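Local atomic coordinates of cadherin-5 (PDB entry 3PPE), a protein that mediates calcium-dependent, mainly homophilic adhesion between endothelial cells and helps couple actin fibres to their junctions. Residues E59-E64 and I92-I97; P102-K107 and T124-E129; G120-K125 and S158-T163; I97-P102 and D130-T135. All blocks are in the same frame, centred on the assembly; numbering follows the deposited sequence. Where two conformers were deposited one is given.

Interaction 1: E59-E64 and I92-I97. With CA (calcium ion), chain E; CA (calcium ion), chain C.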
loop_
_atom_site.group_PDB
_atom_site.type_symbol
_atom_site.label_atom_id
_atom_site.label_comp_id
_atom_site.label_asym_id
_atom_site.label_seq_id
_atom_site.Cartn_x
_atom_site.Cartn_y
_atom_site.Cartn_z
ATOM N N GLU A 59 1.591 -13.899 -5.248
ATOM C CA GLU A 59 2.206 -14.008 -6.557
ATOM C C GLU A 59 2.468 -12.614 -7.053
ATOM O O GLU A 59 1.776 -11.661 -6.675
ATOM C CB GLU A 59 1.269 -14.652 -7.578
ATOM C CG GLU A 59 0.921 -16.066 -7.272
ATOM C CD GLU A 59 0.069 -16.669 -8.333
ATOM O OE1 GLU A 59 -0.387 -17.795 -8.098
ATOM O OE2 GLU A 59 -0.151 -16.031 -9.385
ATOM N N ARG A 60 3.469 -12.508 -7.918
ATOM C CA ARG A 60 3.665 -11.315 -8.725
ATOM C C ARG A 60 2.529 -11.254 -9.744
ATOM O O ARG A 60 2.105 -12.290 -10.288
ATOM C CB ARG A 60 4.995 -11.371 -9.458
ATOM C CG ARG A 60 6.180 -11.192 -8.556
ATOM C CD ARG A 60 7.449 -11.191 -9.381
ATOM N NE ARG A 60 7.350 -10.180 -10.441
ATOM C CZ ARG A 60 7.165 -10.426 -11.736
ATOM N NH1 ARG A 60 7.067 -11.671 -12.213
ATOM N NH2 ARG A 60 7.097 -9.407 -12.568
ATOM N N LEU A 61 2.039 -10.044 -9.980
ATOM C CA LEU A 61 0.882 -9.825 -10.818
ATOM C C LEU A 61 1.233 -9.131 -12.169
ATOM O O LEU A 61 2.117 -8.292 -12.241
ATOM C CB LEU A 61 -0.139 -8.968 -10.046
ATOM C CG LEU A 61 -0.601 -9.529 -8.690
ATOM C CD1 LEU A 61 -1.386 -8.469 -7.913
ATOM C CD2 LEU A 61 -1.397 -10.831 -8.895
ATOM N N ASP A 62 0.500 -9.473 -13.210
ATOM C CA ASP A 62 0.684 -8.839 -14.499
ATOM C C ASP A 62 -0.636 -8.223 -14.866
ATOM O O ASP A 62 -1.574 -8.942 -15.161
ATOM C CB ASP A 62 1.070 -9.912 -15.518
ATOM C CG ASP A 62 1.305 -9.351 -16.919
ATOM O OD1 ASP A 62 1.260 -8.114 -17.138
ATOM O OD2 ASP A 62 1.540 -10.183 -17.799
ATOM N N ARG A 63 -0.726 -6.895 -14.837
ATOM C CA ARG A 63 -1.968 -6.205 -15.244
ATOM C C ARG A 63 -2.421 -6.588 -16.668
ATOM O O ARG A 63 -3.621 -6.626 -16.966
ATOM C CB ARG A 63 -1.812 -4.678 -15.120
ATOM C CG ARG A 63 -3.118 -3.903 -15.170
ATOM C CD ARG A 63 -2.863 -2.493 -15.728
ATOM N NE ARG A 63 -2.443 -2.569 -17.150
ATOM C CZ ARG A 63 -3.305 -2.663 -18.168
ATOM N NH1 ARG A 63 -4.596 -2.691 -17.934
ATOM N NH2 ARG A 63 -2.875 -2.789 -19.416
ATOM N N GLU A 64 -1.473 -6.902 -17.530
ATOM C CA GLU A 64 -1.816 -7.255 -18.911
ATOM C C GLU A 64 -2.440 -8.655 -19.045
ATOM O O GLU A 64 -3.031 -8.971 -20.069
ATOM C CB GLU A 64 -0.600 -7.108 -19.838
ATOM C CG GLU A 64 -0.288 -5.652 -20.208
ATOM C CD GLU A 64 0.306 -4.830 -19.092
ATOM O OE1 GLU A 64 1.331 -5.231 -18.478
ATOM O OE2 GLU A 64 -0.230 -3.733 -18.825
ATOM N N ILE A 92 -9.932 -5.383 -6.012
ATOM C CA ILE A 92 -8.498 -5.183 -5.947
ATOM C C ILE A 92 -8.072 -4.819 -7.385
ATOM O O ILE A 92 -8.201 -5.635 -8.295
ATOM C CB ILE A 92 -7.744 -6.468 -5.446
ATOM C CG1 ILE A 92 -8.090 -6.795 -3.962
ATOM C CG2 ILE A 92 -6.229 -6.219 -5.579
ATOM C CD1 ILE A 92 -7.549 -8.169 -3.501
ATOM N N LYS A 93 -7.576 -3.600 -7.564
ATOM C CA LYS A 93 -7.144 -3.072 -8.886
ATOM C C LYS A 93 -5.652 -3.266 -9.017
ATOM O O LYS A 93 -4.927 -2.961 -8.083
ATOM C CB LYS A 93 -7.417 -1.566 -8.937
ATOM C CG LYS A 93 -8.895 -1.214 -8.989
ATOM C CD LYS A 93 -9.365 -1.022 -10.435
ATOM C CE LYS A 93 -10.888 -0.784 -10.513
ATOM N NZ LYS A 93 -11.327 -0.765 -11.945
ATOM N N VAL A 94 -5.181 -3.776 -10.163
ATOM C CA VAL A 94 -3.720 -3.931 -10.393
ATOM C C VAL A 94 -3.278 -2.667 -11.130
ATOM O O VAL A 94 -3.738 -2.415 -12.246
ATOM C CB VAL A 94 -3.375 -5.210 -11.223
ATOM C CG1 VAL A 94 -1.816 -5.421 -11.386
ATOM C CG2 VAL A 94 -4.022 -6.484 -10.560
ATOM N N SER A 95 -2.388 -1.904 -10.513
ATOM C CA SER A 95 -1.910 -0.610 -11.030
ATOM C C SER A 95 -0.839 -0.858 -12.079
ATOM O O SER A 95 0.068 -1.631 -11.865
ATOM C CB SER A 95 -1.302 0.233 -9.899
ATOM O OG SER A 95 -2.224 0.320 -8.823
ATOM N N ASP A 96 -0.968 -0.178 -13.213
ATOM C CA ASP A 96 -0.120 -0.378 -14.381
ATOM C C ASP A 96 1.296 0.170 -14.213
ATOM O O ASP A 96 1.471 1.306 -13.797
ATOM C CB ASP A 96 -0.773 0.351 -15.574
ATOM C CG ASP A 96 -0.156 -0.031 -16.906
ATOM O OD1 ASP A 96 0.122 0.884 -17.717
ATOM O OD2 ASP A 96 0.053 -1.236 -17.168
ATOM N N ILE A 97 2.301 -0.600 -14.608
ATOM C CA ILE A 97 3.592 -0.011 -14.872
ATOM C C ILE A 97 3.813 0.004 -16.390
ATOM O O ILE A 97 3.183 -0.765 -17.141
ATOM C CB ILE A 97 4.786 -0.735 -14.114
ATOM C CG1 ILE A 97 5.081 -2.138 -14.656
ATOM C CG2 ILE A 97 4.542 -0.719 -12.538
ATOM C CD1 ILE A 97 6.524 -2.649 -14.306
HETATM CA CA CA E . 1.809 -2.605 -17.859
HETATM CA CA CA C . 2.809 -6.457 -17.197
HETATM O O HOH W 1 3.666 -7.176 -19.390
#
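R63 and D96 form the one hydrogen bond between residues 59-64 and 92-97, part of a salt bridge. R63 NE lies 2.8 Å from D96 OD2, with a bent N-H...O angle of 137°. The guanidinium and carboxylate planes are 89° apart, and NE meets OD2 from above the carboxylate. D96 OD2 also binds the chain E calcium ion at 2.3 Å. D96 OD1 has its own probable donor, the backbone N of D133. R63 NH2 meets the anti lone pair of E64 OE2 at 2.9 Å; the bond from NE to this oxygen is weak. With CG anti to the backbone N (chi1 -165°), the R63 chain passes V94, its CB 3.8 Å from V94 CG1. This is the calcium-binding end of EC1, the first cadherin domain, and L61-E64 carry the LDRE sequence familiar from cadherin repeats. E64 chelates the chain E ion with both oxygens. E64 OE1 also binds the chain C ion, at 2.3 Å. D62 OD1 binds that second ion and accepts from the backbone N of E64 in an Asx turn, 3.0 Å between OD1 and N. I97 O also binds the chain E ion; E11 and D99 contribute to both sites.

Interaction 2: P102-K107 and T124-E129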
loop_
_atom_site.group_PDB
_atom_site.type_symbol
_atom_site.label_atom_id
_atom_site.label_comp_id
_atom_site.label_asym_id
_atom_site.label_seq_id
_atom_site.Cartn_x
_atom_site.Cartn_y
_atom_site.Cartn_z
ATOM N N PRO A 102 5.145 -0.318 -27.883
ATOM C CA PRO A 102 4.174 -0.488 -28.990
ATOM C C PRO A 102 4.686 -1.498 -29.994
ATOM O O PRO A 102 5.926 -1.551 -30.280
ATOM C CB PRO A 102 4.084 0.922 -29.611
ATOM C CG PRO A 102 4.659 1.844 -28.494
ATOM C CD PRO A 102 5.745 1.027 -27.879
ATOM N N ILE A 103 3.771 -2.327 -30.502
ATOM C CA ILE A 103 4.135 -3.334 -31.510
ATOM C C ILE A 103 3.239 -3.146 -32.721
ATOM O O ILE A 103 2.029 -2.991 -32.592
ATOM C CB ILE A 103 4.025 -4.801 -30.964
ATOM C CG1 ILE A 103 4.987 -5.039 -29.784
ATOM C CG2 ILE A 103 4.357 -5.845 -32.048
ATOM C CD1 ILE A 103 4.430 -6.054 -28.826
ATOM N N PHE A 104 3.829 -3.127 -33.913
ATOM C CA PHE A 104 3.016 -2.914 -35.110
ATOM C C PHE A 104 1.963 -3.982 -35.289
ATOM O O PHE A 104 2.128 -5.085 -34.777
ATOM C CB PHE A 104 3.901 -2.746 -36.325
ATOM C CG PHE A 104 4.481 -1.365 -36.412
ATOM C CD1 PHE A 104 5.757 -1.105 -35.928
ATOM C CD2 PHE A 104 3.709 -0.309 -36.923
ATOM C CE1 PHE A 104 6.312 0.205 -36.005
ATOM C CE2 PHE A 104 4.241 0.997 -36.975
ATOM C CZ PHE A 104 5.559 1.228 -36.516
ATOM N N VAL A 105 0.889 -3.671 -36.010
ATOM C CA VAL A 105 -0.179 -4.654 -36.210
ATOM C C VAL A 105 0.072 -5.597 -37.404
ATOM O O VAL A 105 -0.608 -6.598 -37.529
ATOM C CB VAL A 105 -1.599 -4.019 -36.295
ATOM C CG1 VAL A 105 -1.948 -3.263 -35.009
ATOM C CG2 VAL A 105 -1.735 -3.106 -37.523
ATOM N N GLN A 106 1.066 -5.288 -38.237
ATOM C CA GLN A 106 1.442 -6.091 -39.415
ATOM C C GLN A 106 2.942 -5.925 -39.536
ATOM O O GLN A 106 3.473 -4.863 -39.229
ATOM C CB GLN A 106 0.853 -5.552 -40.754
ATOM C CG GLN A 106 -0.648 -5.420 -40.793
ATOM C CD GLN A 106 -1.189 -4.695 -41.981
ATOM O OE1 GLN A 106 -0.557 -4.616 -43.077
ATOM N NE2 GLN A 106 -2.382 -4.184 -41.810
ATOM N N LYS A 107 3.600 -6.969 -40.017
ATOM C CA LYS A 107 5.013 -6.915 -40.383
ATOM C C LYS A 107 5.314 -5.952 -41.550
ATOM O O LYS A 107 6.308 -5.225 -41.518
ATOM C CB LYS A 107 5.442 -8.317 -40.804
ATOM C CG LYS A 107 6.957 -8.463 -40.962
ATOM C CD LYS A 107 7.680 -8.461 -39.597
ATOM C CE LYS A 107 9.047 -9.133 -39.752
ATOM N NZ LYS A 107 9.966 -8.810 -38.609
ATOM N N THR A 124 -0.667 6.522 -46.562
ATOM C CA THR A 124 -1.193 5.350 -45.924
ATOM C C THR A 124 -1.010 5.536 -44.413
ATOM O O THR A 124 -0.384 6.516 -43.986
ATOM C CB THR A 124 -0.478 4.060 -46.453
ATOM O OG1 THR A 124 -1.233 2.939 -46.040
ATOM C CG2 THR A 124 0.943 3.908 -45.937
ATOM N N LYS A 125 -1.615 4.665 -43.609
ATOM C CA LYS A 125 -1.496 4.794 -42.168
ATOM C C LYS A 125 -0.880 3.510 -41.632
ATOM O O LYS A 125 -1.259 2.419 -42.051
ATOM C CB LYS A 125 -2.853 5.015 -41.485
ATOM C CG LYS A 125 -2.701 5.403 -39.981
ATOM C CD LYS A 125 -4.008 5.368 -39.232
ATOM C CE LYS A 125 -3.827 5.647 -37.720
ATOM N NZ LYS A 125 -2.898 4.676 -37.000
ATOM N N VAL A 126 0.092 3.635 -40.740
ATOM C CA VAL A 126 0.600 2.468 -40.008
ATOM C C VAL A 126 0.074 2.579 -38.561
ATOM O O VAL A 126 -0.296 3.681 -38.120
ATOM C CB VAL A 126 2.179 2.309 -40.085
ATOM C CG1 VAL A 126 2.645 2.233 -41.564
ATOM C CG2 VAL A 126 2.966 3.437 -39.340
ATOM N N THR A 127 0.051 1.473 -37.832
ATOM C CA THR A 127 -0.487 1.448 -36.464
ATOM C C THR A 127 0.314 0.463 -35.641
ATOM O O THR A 127 0.496 -0.684 -36.062
ATOM C CB THR A 127 -1.974 0.969 -36.462
ATOM O OG1 THR A 127 -2.726 1.770 -37.355
ATOM C CG2 THR A 127 -2.640 1.055 -35.034
ATOM N N ALA A 128 0.786 0.913 -34.480
ATOM C CA ALA A 128 1.330 0.032 -33.453
ATOM C C ALA A 128 0.471 0.152 -32.190
ATOM O O ALA A 128 -0.086 1.232 -31.909
ATOM C CB ALA A 128 2.785 0.387 -33.160
ATOM N N GLU A 129 0.307 -0.957 -31.466
ATOM C CA GLU A 129 -0.531 -0.970 -30.261
ATOM C C GLU A 129 0.371 -1.272 -29.084
ATOM O O GLU A 129 1.313 -2.049 -29.184
ATOM C CB GLU A 129 -1.647 -2.031 -30.326
ATOM C CG GLU A 129 -2.520 -1.984 -31.567
ATOM C CD GLU A 129 -3.428 -3.202 -31.677
ATOM O OE1 GLU A 129 -2.964 -4.364 -31.437
ATOM O OE2 GLU A 129 -4.620 -3.002 -32.003
#
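F104 lays its ring against A128 in a CH-pi contact, with A128 CB over one face, 4.0 Å from the ring centroid and 13° off the normal. F104 CG stands anti to its carbonyl carbon (chi1 -79°), which brings the ring over A128. CB of F104 lies 4.0 Å from T127 O. F104 CG is 4.1 Å from A128 CB. F104 CD2 comes within 3.3 Å of T127 O. Further out, F104 CE2 touches CG2 of V126 at 3.6 Å, the methyl lying at the ring edge. The side chain also packs on V180, A182 and A195 of the facing sheet. The backbones pair as antiparallel strands, with I103 and E129 a hydrogen-bonded pair and F104 and A128 a non-hydrogen-bonded one. Strand 103-104 is an edge strand of one sheet in the EC2 sandwich, while strand 108-114 joins the other sheet. With F104 replaced by an alanine, the methyls of A128 and V126 would probably lose their aromatic partner and a gap would open between the sheets. Past F104, the V105 N-H meets T127 O in the carbonyl plane, at 3.0 Å between N and O. V105 CG1 rests on E129 CD at 3.6 Å.

Interaction 3: G120-K125 and S158-T163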
loop_
_atom_site.group_PDB
_atom_site.type_symbol
_atom_site.label_atom_id
_atom_site.label_comp_id
_atom_site.label_asym_id
_atom_site.label_seq_id
_atom_site.Cartn_x
_atom_site.Cartn_y
_atom_site.Cartn_z
ATOM N N GLY A 120 3.466 16.645 -48.642
ATOM C CA GLY A 120 2.520 16.467 -47.546
ATOM C C GLY A 120 1.249 15.761 -48.000
ATOM O O GLY A 120 0.186 15.884 -47.364
ATOM N N THR A 121 1.357 15.009 -49.093
ATOM C CA THR A 121 0.262 14.168 -49.542
ATOM C C THR A 121 0.233 12.903 -48.711
ATOM O O THR A 121 1.230 12.186 -48.624
ATOM C CB THR A 121 0.361 13.793 -51.028
ATOM O OG1 THR A 121 0.276 15.007 -51.816
ATOM C CG2 THR A 121 -0.822 12.885 -51.385
ATOM N N SER A 122 -0.933 12.650 -48.106
ATOM C CA SER A 122 -1.151 11.514 -47.261
ATOM C C SER A 122 -1.070 10.225 -48.103
ATOM O O SER A 122 -1.702 10.127 -49.183
ATOM C CB SER A 122 -2.551 11.687 -46.652
ATOM O OG SER A 122 -2.880 10.559 -45.932
ATOM N N VAL A 123 -0.323 9.226 -47.626
ATOM C CA VAL A 123 -0.107 8.014 -48.417
ATOM C C VAL A 123 -0.893 6.807 -47.846
ATOM O O VAL A 123 -1.684 6.169 -48.528
ATOM C CB VAL A 123 1.416 7.683 -48.476
ATOM C CG1 VAL A 123 1.672 6.356 -49.221
ATOM C CG2 VAL A 123 2.218 8.859 -49.052
ATOM N N THR A 124 -0.667 6.522 -46.562
ATOM C CA THR A 124 -1.193 5.350 -45.924
ATOM C C THR A 124 -1.010 5.536 -44.413
ATOM O O THR A 124 -0.384 6.516 -43.986
ATOM C CB THR A 124 -0.478 4.060 -46.453
ATOM O OG1 THR A 124 -1.233 2.939 -46.040
ATOM C CG2 THR A 124 0.943 3.908 -45.937
ATOM N N LYS A 125 -1.615 4.665 -43.609
ATOM C CA LYS A 125 -1.496 4.794 -42.168
ATOM C C LYS A 125 -0.880 3.510 -41.632
ATOM O O LYS A 125 -1.259 2.419 -42.051
ATOM C CB LYS A 125 -2.853 5.015 -41.485
ATOM C CG LYS A 125 -2.701 5.403 -39.981
ATOM C CD LYS A 125 -4.008 5.368 -39.232
ATOM C CE LYS A 125 -3.827 5.647 -37.720
ATOM N NZ LYS A 125 -2.898 4.676 -37.000
ATOM N N SER A 158 0.201 9.998 -35.277
ATOM C CA SER A 158 -0.892 9.027 -35.487
ATOM C C SER A 158 -0.515 7.858 -36.416
ATOM O O SER A 158 -1.341 6.993 -36.673
ATOM C CB SER A 158 -2.155 9.687 -36.046
ATOM O OG SER A 158 -2.810 10.454 -35.026
ATOM N N GLY A 159 0.705 7.840 -36.932
ATOM C CA GLY A 159 1.114 6.787 -37.871
ATOM C C GLY A 159 0.758 7.057 -39.332
ATOM O O GLY A 159 0.938 6.178 -40.189
ATOM N N VAL A 160 0.284 8.258 -39.636
ATOM C CA VAL A 160 0.015 8.633 -41.029
ATOM C C VAL A 160 1.317 9.021 -41.752
ATOM O O VAL A 160 2.105 9.830 -41.252
ATOM C CB VAL A 160 -1.058 9.728 -41.137
ATOM C CG1 VAL A 160 -1.378 10.105 -42.642
ATOM C CG2 VAL A 160 -2.370 9.272 -40.414
ATOM N N ILE A 161 1.513 8.402 -42.911
ATOM C CA ILE A 161 2.694 8.635 -43.757
ATOM C C ILE A 161 2.320 9.596 -44.881
ATOM O O ILE A 161 1.269 9.459 -45.504
ATOM C CB ILE A 161 3.265 7.290 -44.290
ATOM C CG1 ILE A 161 3.611 6.375 -43.100
ATOM C CG2 ILE A 161 4.499 7.492 -45.212
ATOM C CD1 ILE A 161 4.183 5.046 -43.497
ATOM N N PHE A 162 3.192 10.577 -45.116
ATOM C CA PHE A 162 2.991 11.653 -46.090
ATOM C C PHE A 162 4.218 11.757 -46.973
ATOM O O PHE A 162 5.321 11.437 -46.521
ATOM C CB PHE A 162 2.843 12.998 -45.371
ATOM C CG PHE A 162 1.688 13.074 -44.417
ATOM C CD1 PHE A 162 1.844 12.718 -43.066
ATOM C CD2 PHE A 162 0.462 13.574 -44.840
ATOM C CE1 PHE A 162 0.749 12.797 -42.183
ATOM C CE2 PHE A 162 -0.637 13.684 -43.957
ATOM C CZ PHE A 162 -0.491 13.293 -42.631
ATOM N N THR A 163 4.043 12.260 -48.210
ATOM C CA THR A 163 5.190 12.560 -49.077
ATOM C C THR A 163 5.993 13.687 -48.415
ATOM O O THR A 163 5.412 14.642 -47.895
ATOM C CB THR A 163 4.756 12.992 -50.528
ATOM O OG1 THR A 163 3.941 14.156 -50.427
ATOM C CG2 THR A 163 3.955 11.853 -51.251
#
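V123 and I161 meet at the tightest point of the ladder, where V123 N lies 2.7 Å from I161 O. The nearly straight bond from I161 N goes not to V123 but to T124 O, one residue on. Two residues, V123 and T124, thus stand opposite I161, and with V123 at phi -108° and psi -55° this is a classic beta bulge. Otherwise strands 122-125 and 160-163 run antiparallel in one sheet of EC2. The side chains of V123 and I161 turn to the interior, toward F153 of the adjacent strand and I199 of the facing sheet. The side chains of T121 and T163 run alongside each other, and both hydroxyls bond to R118 O. T121 O also accepts the T163 N-H at 2.8 Å. The other face is looser and more open to solvent. There CE2 of F162 lies 3.9 Å from S122 CB, and the ring CD2 is 3.4 Å from G120 O. A serine in place of F162 would probably uncover the backbone of G120 to S122 and leave the S122 CB without its ring neighbour. K125 runs out extended until it bends at its last torsion (chi4 -59°), which brings NZ to S158 O at 2.8 Å; the amine also bonds to T127 OG1. Main-chain bonds carry most of the pairing, so it probably depends little on the polar side chains of the exposed face beyond K125.

Interaction 4: I97-P102 and D130-T135. With CA (calcium ion), chain D; CA (calcium ion), chain E; CA (calcium ion), chain C.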
loop_
_atom_site.group_PDB
_atom_site.type_symbol
_atom_site.label_atom_id
_atom_site.label_comp_id
_atom_site.label_asym_id
_atom_site.label_seq_id
_atom_site.Cartn_x
_atom_site.Cartn_y
_atom_site.Cartn_z
ATOM N N ILE A 97 2.301 -0.600 -14.608
ATOM C CA ILE A 97 3.592 -0.011 -14.872
ATOM C C ILE A 97 3.813 0.004 -16.390
ATOM O O ILE A 97 3.183 -0.765 -17.141
ATOM C CB ILE A 97 4.786 -0.735 -14.114
ATOM C CG1 ILE A 97 5.081 -2.138 -14.656
ATOM C CG2 ILE A 97 4.542 -0.719 -12.538
ATOM C CD1 ILE A 97 6.524 -2.649 -14.306
ATOM N N ASN A 98 4.697 0.878 -16.840
ATOM C CA ASN A 98 5.052 0.908 -18.248
ATOM C C ASN A 98 6.028 -0.226 -18.588
ATOM O O ASN A 98 7.230 -0.076 -18.508
ATOM C CB ASN A 98 5.623 2.277 -18.660
ATOM C CG ASN A 98 5.613 2.435 -20.172
ATOM O OD1 ASN A 98 4.645 2.015 -20.827
ATOM N ND2 ASN A 98 6.669 2.951 -20.735
ATOM N N ASP A 99 5.503 -1.387 -18.947
ATOM C CA ASP A 99 6.362 -2.525 -19.223
ATOM C C ASP A 99 6.155 -3.147 -20.611
ATOM O O ASP A 99 6.661 -4.215 -20.888
ATOM C CB ASP A 99 6.284 -3.572 -18.092
ATOM C CG ASP A 99 4.878 -4.125 -17.843
ATOM O OD1 ASP A 99 3.838 -3.485 -18.164
ATOM O OD2 ASP A 99 4.805 -5.261 -17.263
ATOM N N ASN A 100 5.400 -2.455 -21.475
ATOM C CA ASN A 100 5.200 -2.874 -22.844
ATOM C C ASN A 100 5.560 -1.771 -23.826
ATOM O O ASN A 100 5.282 -0.574 -23.605
ATOM C CB ASN A 100 3.755 -3.372 -23.098
ATOM C CG ASN A 100 3.403 -4.609 -22.267
ATOM O OD1 ASN A 100 2.989 -4.488 -21.115
ATOM N ND2 ASN A 100 3.611 -5.794 -22.822
ATOM N N ALA A 101 6.185 -2.169 -24.916
ATOM C CA ALA A 101 6.474 -1.220 -26.002
ATOM C C ALA A 101 5.353 -1.355 -27.065
ATOM O O ALA A 101 4.632 -2.366 -27.105
ATOM C CB ALA A 101 7.860 -1.495 -26.596
ATOM N N PRO A 102 5.145 -0.318 -27.883
ATOM C CA PRO A 102 4.174 -0.488 -28.990
ATOM C C PRO A 102 4.686 -1.498 -29.994
ATOM O O PRO A 102 5.926 -1.551 -30.280
ATOM C CB PRO A 102 4.084 0.922 -29.611
ATOM C CG PRO A 102 4.659 1.844 -28.494
ATOM C CD PRO A 102 5.745 1.027 -27.879
ATOM N N ASP A 130 0.088 -0.609 -27.979
ATOM C CA ASP A 130 0.882 -0.734 -26.768
ATOM C C ASP A 130 -0.054 -1.329 -25.731
ATOM O O ASP A 130 -1.111 -0.756 -25.464
ATOM C CB ASP A 130 1.327 0.651 -26.336
ATOM C CG ASP A 130 2.300 0.619 -25.178
ATOM O OD1 ASP A 130 2.019 0.029 -24.094
ATOM O OD2 ASP A 130 3.324 1.269 -25.315
ATOM N N ALA A 131 0.360 -2.452 -25.143
ATOM C CA ALA A 131 -0.482 -3.245 -24.245
ATOM C C ALA A 131 -0.674 -2.643 -22.833
ATOM O O ALA A 131 -1.481 -3.141 -22.045
ATOM C CB ALA A 131 0.089 -4.645 -24.144
ATOM N N ASP A 132 0.056 -1.584 -22.515
ATOM C CA ASP A 132 -0.108 -0.906 -21.232
ATOM C C ASP A 132 -1.458 -0.198 -21.138
ATOM O O ASP A 132 -2.240 -0.163 -22.105
ATOM C CB ASP A 132 1.082 0.023 -20.911
ATOM C CG ASP A 132 2.368 -0.747 -20.776
ATOM O OD1 ASP A 132 2.339 -1.760 -20.073
ATOM O OD2 ASP A 132 3.413 -0.396 -21.393
ATOM N N ASP A 133 -1.735 0.369 -19.968
ATOM C CA ASP A 133 -3.035 0.971 -19.697
ATOM C C ASP A 133 -3.130 2.370 -20.298
ATOM O O ASP A 133 -2.346 3.255 -19.959
ATOM C CB ASP A 133 -3.297 1.027 -18.191
ATOM C CG ASP A 133 -4.718 1.440 -17.862
ATOM O OD1 ASP A 133 -5.156 1.206 -16.715
ATOM O OD2 ASP A 133 -5.398 1.996 -18.749
ATOM N N PRO A 134 -4.096 2.561 -21.192
ATOM C CA PRO A 134 -4.194 3.800 -21.968
ATOM C C PRO A 134 -4.791 4.936 -21.144
ATOM O O PRO A 134 -4.928 6.054 -21.644
ATOM C CB PRO A 134 -5.142 3.420 -23.106
ATOM C CG PRO A 134 -5.989 2.340 -22.537
ATOM C CD PRO A 134 -5.096 1.565 -21.610
ATOM N N THR A 135 -5.142 4.648 -19.895
ATOM C CA THR A 135 -5.703 5.657 -19.004
ATOM C C THR A 135 -4.652 6.178 -18.030
ATOM O O THR A 135 -4.924 7.068 -17.225
ATOM C CB THR A 135 -6.899 5.104 -18.207
ATOM O OG1 THR A 135 -6.451 4.066 -17.326
ATOM C CG2 THR A 135 -7.953 4.543 -19.149
HETATM CA CA CA D . 4.007 1.242 -22.986
HETATM CA CA CA E . 1.809 -2.605 -17.859
HETATM CA CA CA C . 2.809 -6.457 -17.197
HETATM O O HOH W 2 2.552 -3.808 -26.541
HETATM O O HOH W 1 3.666 -7.176 -19.390
#
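The D132 carboxylate is shared between two calcium ions, so most of the grip between residues 97-102 and 130-135 runs through metal. D132 OD1 binds the chain E ion at 2.4 Å, beside I97 O and D99 OD1. The other oxygen, OD2, binds the chain D ion, where N98 OD1 joins it. D132 CG lies anti to the carbonyl carbon (chi1 -63°), which points the carboxylate at both ions. D99 bridges as well: OD1 holds the chain E ion and OD2 the chain C ion, the latter at 2.3 Å. The D99 and D132 carboxylates are nearly coplanar, at 18°, with their OD1 atoms 3.0 Å apart. Such close negative groups would probably repel without the calcium between them. The linker of residues 96-102 reads DINDNAP, a form of the DxNDNAP signature of cadherin repeats, and D130-A131-D132 is the matching DxD element of EC2. Together they make the inter-domain calcium site, where three ions stiffen the EC1-EC2 connection. D130 chelates the chain D ion with both oxygens, and N100 O binds the same ion at 2.3 Å. H139 and D184 complete that site. The N100 backbone N-H uses the syn lone pair of D132 OD2, with N at 2.9 Å; the bond from D99 N to D132 OD1 is weak. D130 OD1 accepts the D132 N-H at 3.0 Å, an Asx turn that probably helps hold both aspartates. Alongside, the P102 ring packs on D130, its CG 3.5 Å from D130 OD2. A water bridges A101 O and A131 N.

Overall arrangement
Interactions 1 and 4 supply much of the calcium site between the two domains; interactions 2 and 3 continue into EC2. Interaction 1 lies at the end of EC1 and closes before interactions 2 and 3 open. Between centres, interaction 4 lies 12 Å from interaction 1, with which it shares I97 and two calcium ions, and 15 Å from interaction 2, reached through P102. Interaction 2 is nested inside the loop that interaction 4 closes; the segments of interactions 3 and 4 alternate. Interactions 2 and 3 share strand 122-129 of one sheet, their centres 13 Å apart. The ion-binding loops adjoin strands 103-104 and 122-129, consistent with a calcium-stiffened ectodomain. The centres of interactions 1 and 3 are farthest apart, at 36 Å.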